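PDB 3KA7: oxidoreductase from Methanosarcina mazei, which binds flavin-adenine dinucleotide and is probably an oxidoreductase of the flavin-containing amine oxidase family. Local coordinates for residues M83-V88 and V293-V298; E312-D317 and G324-M329. One frame throughout, in Å; residues are numbered along the deposited sequence.

Contact 1: residues M83-V88 and V293-V298; sequences MTTVRV and VGHTGV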
loop_
_atom_site.group_PDB
_atom_site.type_symbol
_atom_site.label_atom_id
_atom_site.label_comp_id
_atom_site.label_asym_id
_atom_site.label_seq_id
_atom_site.Cartn_x
_atom_site.Cartn_y
_atom_site.Cartn_z
HETATM N N MSE A 83 -8.558 -4.704 16.992
HETATM C CA MSE A 83 -7.100 -4.693 17.170
HETATM C C MSE A 83 -6.469 -5.902 16.489
HETATM O O MSE A 83 -6.965 -7.035 16.561
HETATM C CB MSE A 83 -6.695 -4.635 18.666
HETATM C CG MSE A 83 -5.157 -4.608 18.962
HETATM SE SE MSE A 83 -4.240 -3.209 17.956
HETATM C CE MSE A 83 -5.079 -1.635 18.783
ATOM N N THR A 84 -5.368 -5.635 15.815
ATOM C CA THR A 84 -4.597 -6.668 15.172
ATOM C C THR A 84 -4.039 -7.638 16.205
ATOM O O THR A 84 -3.701 -7.255 17.331
ATOM C CB THR A 84 -3.471 -6.025 14.346
ATOM O OG1 THR A 84 -4.026 -5.521 13.118
ATOM C CG2 THR A 84 -2.361 -7.035 14.053
ATOM N N THR A 85 -3.942 -8.903 15.814
ATOM C CA THR A 85 -3.354 -9.914 16.667
ATOM C C THR A 85 -2.128 -10.529 16.011
ATOM O O THR A 85 -1.850 -10.281 14.829
ATOM C CB THR A 85 -4.374 -11.001 17.025
ATOM O OG1 THR A 85 -4.845 -11.631 15.823
ATOM C CG2 THR A 85 -5.567 -10.364 17.750
ATOM N N VAL A 86 -1.393 -11.314 16.794
ATOM C CA VAL A 86 -0.125 -11.869 16.360
ATOM C C VAL A 86 -0.039 -13.312 16.806
ATOM O O VAL A 86 -0.191 -13.616 17.995
ATOM C CB VAL A 86 1.062 -11.100 16.977
ATOM C CG1 VAL A 86 2.384 -11.542 16.334
ATOM C CG2 VAL A 86 0.871 -9.588 16.817
ATOM N N ARG A 87 0.254 -14.194 15.855
ATOM C CA ARG A 87 0.356 -15.621 16.133
ATOM C C ARG A 87 1.788 -16.005 16.497
ATOM O O ARG A 87 2.729 -15.757 15.733
ATOM C CB ARG A 87 -0.122 -16.419 14.918
ATOM C CG ARG A 87 -0.300 -17.892 15.186
ATOM C CD ARG A 87 -1.469 -18.466 14.381
ATOM N NE ARG A 87 -2.748 -17.912 14.812
ATOM C CZ ARG A 87 -3.921 -18.210 14.259
ATOM N NH1 ARG A 87 -3.979 -19.062 13.242
ATOM N NH2 ARG A 87 -5.039 -17.663 14.728
ATOM N N VAL A 88 1.953 -16.609 17.672
ATOM C CA VAL A 88 3.280 -16.940 18.163
ATOM C C VAL A 88 3.332 -18.402 18.599
ATOM O O VAL A 88 2.294 -19.032 18.800
ATOM C CB VAL A 88 3.695 -16.021 19.340
ATOM C CG1 VAL A 88 3.747 -14.570 18.885
ATOM C CG2 VAL A 88 2.736 -16.183 20.522
ATOM N N VAL A 293 -9.307 -16.043 10.566
ATOM C CA VAL A 293 -8.794 -14.941 11.400
ATOM C C VAL A 293 -9.765 -14.604 12.522
ATOM O O VAL A 293 -9.366 -14.405 13.672
ATOM C CB VAL A 293 -8.557 -13.674 10.566
ATOM C CG1 VAL A 293 -8.112 -12.496 11.450
ATOM C CG2 VAL A 293 -7.536 -13.958 9.493
ATOM N N GLY A 294 -11.042 -14.518 12.172
ATOM C CA GLY A 294 -12.106 -14.361 13.166
ATOM C C GLY A 294 -12.350 -12.941 13.641
ATOM O O GLY A 294 -13.114 -12.721 14.577
ATOM N N HIS A 295 -11.697 -11.967 13.011
ATOM C CA HIS A 295 -11.926 -10.568 13.356
ATOM C C HIS A 295 -11.608 -9.667 12.170
ATOM O O HIS A 295 -11.130 -10.140 11.132
ATOM C CB HIS A 295 -11.134 -10.142 14.610
ATOM C CG HIS A 295 -9.641 -10.176 14.442
ATOM N ND1 HIS A 295 -8.953 -9.250 13.683
ATOM C CD2 HIS A 295 -8.705 -11.001 14.966
ATOM C CE1 HIS A 295 -7.659 -9.520 13.728
ATOM N NE2 HIS A 295 -7.481 -10.581 14.496
ATOM N N THR A 296 -11.849 -8.369 12.333
ATOM C CA THR A 296 -11.727 -7.424 11.215
ATOM C C THR A 296 -10.380 -6.716 11.106
ATOM O O THR A 296 -10.254 -5.742 10.356
ATOM C CB THR A 296 -12.784 -6.344 11.321
ATOM O OG1 THR A 296 -12.669 -5.732 12.615
ATOM C CG2 THR A 296 -14.187 -6.946 11.151
ATOM N N GLY A 297 -9.390 -7.184 11.857
ATOM C CA GLY A 297 -8.051 -6.598 11.816
ATOM C C GLY A 297 -7.099 -7.508 11.053
ATOM O O GLY A 297 -7.520 -8.271 10.175
ATOM N N VAL A 298 -5.815 -7.424 11.373
ATOM C CA VAL A 298 -4.820 -8.267 10.727
ATOM C C VAL A 298 -4.352 -9.332 11.713
ATOM O O VAL A 298 -4.337 -9.086 12.917
ATOM C CB VAL A 298 -3.616 -7.420 10.267
ATOM C CG1 VAL A 298 -2.522 -8.304 9.670
ATOM C CG2 VAL A 298 -4.077 -6.339 9.258
#
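T84 and T85 take hold of V298 and H295 mainly through hydrogen bonds, one between backbones and the rest involving side chains. In the backbone bond, T85 N donates to V298 O at 2.9 Å. The amide of V298 is taken by a side chain instead: V298 N donates to T84 OG1 at 3.1 Å, the hydroxyl sitting beside its own backbone N (chi1 -78°) and facing V298. The backbone N and O of V298 are thus both held by this pair of threonines. T85 OG1 shares a hydrogen bond of 3.1 Å with H295 NE2, at the ring edge and in the ring plane. Within the loop, H295 ND1 accepts G297 N at 2.8 Å, again in plane, so bonds at both ring nitrogens fix the rotation of the imidazole. Closer packing surrounds these bonds. V293 CG1 lies 3.6 Å above the centre of one face of the H295 ring, while M83 O stands over the opposite face near the rim. T84 and V298 point the same way side by side, with T84 CG2 a tight 3.1 Å from V298 O. Separately, T84 CA makes a CH...O contact to that oxygen. This is how two parallel strands, 85-89 and 298-300, begin to pair in the mixed sheet, consistent with the substrate-binding domain of flavin-containing amine oxidases.

Contact 2: residues E312-D317 and G324-M329; sequences EVTQAD and GKHLTM
E312 reaches across to H326 and T328 at the start of the long connection of a β-hairpin, where a 3-10 segment (313-315) lies between antiparallel strands 307-311 and 326-334. Its CB passes near L327 O; CG, anti to the backbone N (chi1 -162°), comes 3.7 Å from T328 OG1. The extended chain then lays the carboxylate flat against the H326 ring, the two planes 18° apart and OE1 4.2 Å above the ring centre. At the tip, OE2 accepts T328 OG1 at 2.7 Å through its anti lone pair, and OE1 accepts Q315 NE2 at 2.9 Å. Backbone amides of L292, V293 and G294 also donate to this carboxylate, an arrangement likely to favour its charged form. Shortened to an alanine here, the residue is likely to leave T328 OG1, Q315 NE2 and those three amides without their acceptor, and to take away the carboxylate's share of the cover over that ring face. The Q315 amide lies nearly parallel to this ring, its NE2 over the same face as E312 OE1. T314 OG1 and H326 ND1 share a hydrogen bond of 2.8 Å at the ring edge, and the same hydroxyl accepts L327 N at 2.9 Å (158°), while T314 CG2 packs on L327 CB. A water bridges the backbones, accepting from V313 N at 3.0 Å and donating to L327 O at 2.9 Å.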
loop_
_atom_site.group_PDB
_atom_site.type_symbol
_atom_site.label_atom_id
_atom_site.label_comp_id
_atom_site.label_asym_id
_atom_site.label_seq_id
_atom_site.Cartn_x
_atom_site.Cartn_y
_atom_site.Cartn_z
ATOM N N GLU A 312 -9.159 -10.878 6.846
ATOM C CA GLU A 312 -10.407 -11.573 6.560
ATOM C C GLU A 312 -11.491 -10.514 6.491
ATOM O O GLU A 312 -12.261 -10.331 7.441
ATOM C CB GLU A 312 -10.707 -12.543 7.702
ATOM C CG GLU A 312 -11.709 -13.616 7.373
ATOM C CD GLU A 312 -11.586 -14.790 8.318
ATOM O OE1 GLU A 312 -12.192 -14.747 9.417
ATOM O OE2 GLU A 312 -10.855 -15.746 7.968
ATOM N N VAL A 313 -11.546 -9.789 5.384
ATOM C CA VAL A 313 -12.371 -8.592 5.343
ATOM C C VAL A 313 -13.868 -8.886 5.316
ATOM O O VAL A 313 -14.696 -7.987 5.509
ATOM C CB VAL A 313 -11.983 -7.664 4.179
ATOM C CG1 VAL A 313 -10.519 -7.193 4.355
ATOM C CG2 VAL A 313 -12.188 -8.361 2.842
ATOM N N THR A 314 -14.213 -10.139 5.059
ATOM C CA THR A 314 -15.622 -10.531 5.083
ATOM C C THR A 314 -16.158 -10.494 6.520
ATOM O O THR A 314 -17.376 -10.561 6.750
ATOM C CB THR A 314 -15.840 -11.914 4.439
ATOM O OG1 THR A 314 -14.792 -12.808 4.854
ATOM C CG2 THR A 314 -15.800 -11.789 2.927
ATOM N N GLN A 315 -15.258 -10.396 7.492
ATOM C CA GLN A 315 -15.681 -10.131 8.870
ATOM C C GLN A 315 -16.381 -8.774 8.960
ATOM O O GLN A 315 -17.260 -8.567 9.808
ATOM C CB GLN A 315 -14.497 -10.199 9.831
ATOM C CG GLN A 315 -13.926 -11.609 9.962
ATOM C CD GLN A 315 -14.820 -12.518 10.799
ATOM O OE1 GLN A 315 -15.693 -12.039 11.524
ATOM N NE2 GLN A 315 -14.606 -13.829 10.698
ATOM N N ALA A 316 -16.014 -7.859 8.067
ATOM C CA ALA A 316 -16.568 -6.515 8.051
ATOM C C ALA A 316 -17.645 -6.375 6.967
ATOM O O ALA A 316 -18.680 -5.743 7.190
ATOM C CB ALA A 316 -15.447 -5.477 7.842
ATOM N N ASP A 317 -17.407 -6.968 5.798
ATOM C CA ASP A 317 -18.372 -6.881 4.695
ATOM C C ASP A 317 -18.590 -8.251 4.085
ATOM O O ASP A 317 -17.826 -8.696 3.226
ATOM C CB ASP A 317 -17.932 -5.876 3.633
ATOM C CG ASP A 317 -19.002 -5.644 2.572
ATOM O OD1 ASP A 317 -20.054 -6.333 2.608
ATOM O OD2 ASP A 317 -18.801 -4.769 1.702
ATOM N N GLY A 324 -21.955 -18.172 3.511
ATOM C CA GLY A 324 -21.268 -19.246 4.230
ATOM C C GLY A 324 -19.798 -19.389 3.869
ATOM O O GLY A 324 -19.192 -20.448 4.075
ATOM N N LYS A 325 -19.222 -18.334 3.304
ATOM C CA LYS A 325 -17.798 -18.359 2.986
ATOM C C LYS A 325 -17.138 -17.122 3.569
ATOM O O LYS A 325 -17.788 -16.089 3.735
ATOM C CB LYS A 325 -17.570 -18.386 1.467
ATOM C CG LYS A 325 -18.041 -19.662 0.767
ATOM C CD LYS A 325 -17.420 -20.898 1.384
ATOM C CE LYS A 325 -18.016 -22.173 0.792
ATOM N NZ LYS A 325 -17.711 -22.315 -0.662
ATOM N N HIS A 326 -15.855 -17.234 3.897
ATOM C CA HIS A 326 -15.057 -16.057 4.227
ATOM C C HIS A 326 -13.962 -15.893 3.176
ATOM O O HIS A 326 -13.521 -16.866 2.563
ATOM C CB HIS A 326 -14.423 -16.173 5.620
ATOM C CG HIS A 326 -15.322 -15.730 6.733
ATOM N ND1 HIS A 326 -15.709 -14.418 6.900
ATOM C CD2 HIS A 326 -15.919 -16.428 7.728
ATOM C CE1 HIS A 326 -16.503 -14.323 7.950
ATOM N NE2 HIS A 326 -16.639 -15.528 8.479
ATOM N N LEU A 327 -13.552 -14.650 2.964
ATOM C CA LEU A 327 -12.409 -14.356 2.105
ATOM C C LEU A 327 -11.235 -14.057 3.011
ATOM O O LEU A 327 -11.245 -13.059 3.729
ATOM C CB LEU A 327 -12.705 -13.140 1.233
ATOM C CG LEU A 327 -11.574 -12.610 0.342
ATOM C CD1 LEU A 327 -10.939 -13.728 -0.519
ATOM C CD2 LEU A 327 -12.076 -11.451 -0.521
ATOM N N THR A 328 -10.237 -14.923 2.977
ATOM C CA THR A 328 -9.053 -14.756 3.808
ATOM C C THR A 328 -7.875 -14.562 2.868
ATOM O O THR A 328 -7.625 -15.405 1.999
ATOM C CB THR A 328 -8.828 -15.986 4.678
ATOM O OG1 THR A 328 -10.032 -16.278 5.403
ATOM C CG2 THR A 328 -7.665 -15.764 5.663
HETATM N N MSE A 329 -7.174 -13.439 3.030
HETATM C CA MSE A 329 -6.054 -13.095 2.147
HETATM C C MSE A 329 -4.736 -12.990 2.908
HETATM O O MSE A 329 -4.667 -12.362 3.964
HETATM C CB MSE A 329 -6.350 -11.814 1.364
HETATM C CG MSE A 329 -7.560 -11.964 0.446
HETATM SE SE MSE A 329 -7.883 -10.398 -0.636
HETATM C CE MSE A 329 -8.335 -9.146 0.729
HETATM O O HOH W 1 -9.609 -10.747 3.302
#

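In the fold
From the N terminus, the chain passes the FAD-binding residues F54 and M56 before reaching 83-88. Contact 1 then closes a connection of 204 residues, which includes helix 149-163 and strand 280-288, when the chain returns at 293-298. Contact 2 follows in series, neither nested nor crossed, and closes a connection of only six residues. Both reach the same mixed sheet: contact 1 joins strand 85-89 to the start of 298-300, contact 2 the 307-311 and 326-334 hairpin. The two meet directly, T296 CG2 packing 3.5 Å from Q315 CB. Both lie one layer behind the flavin site, V298 and V313 near M56 and M329 near F54.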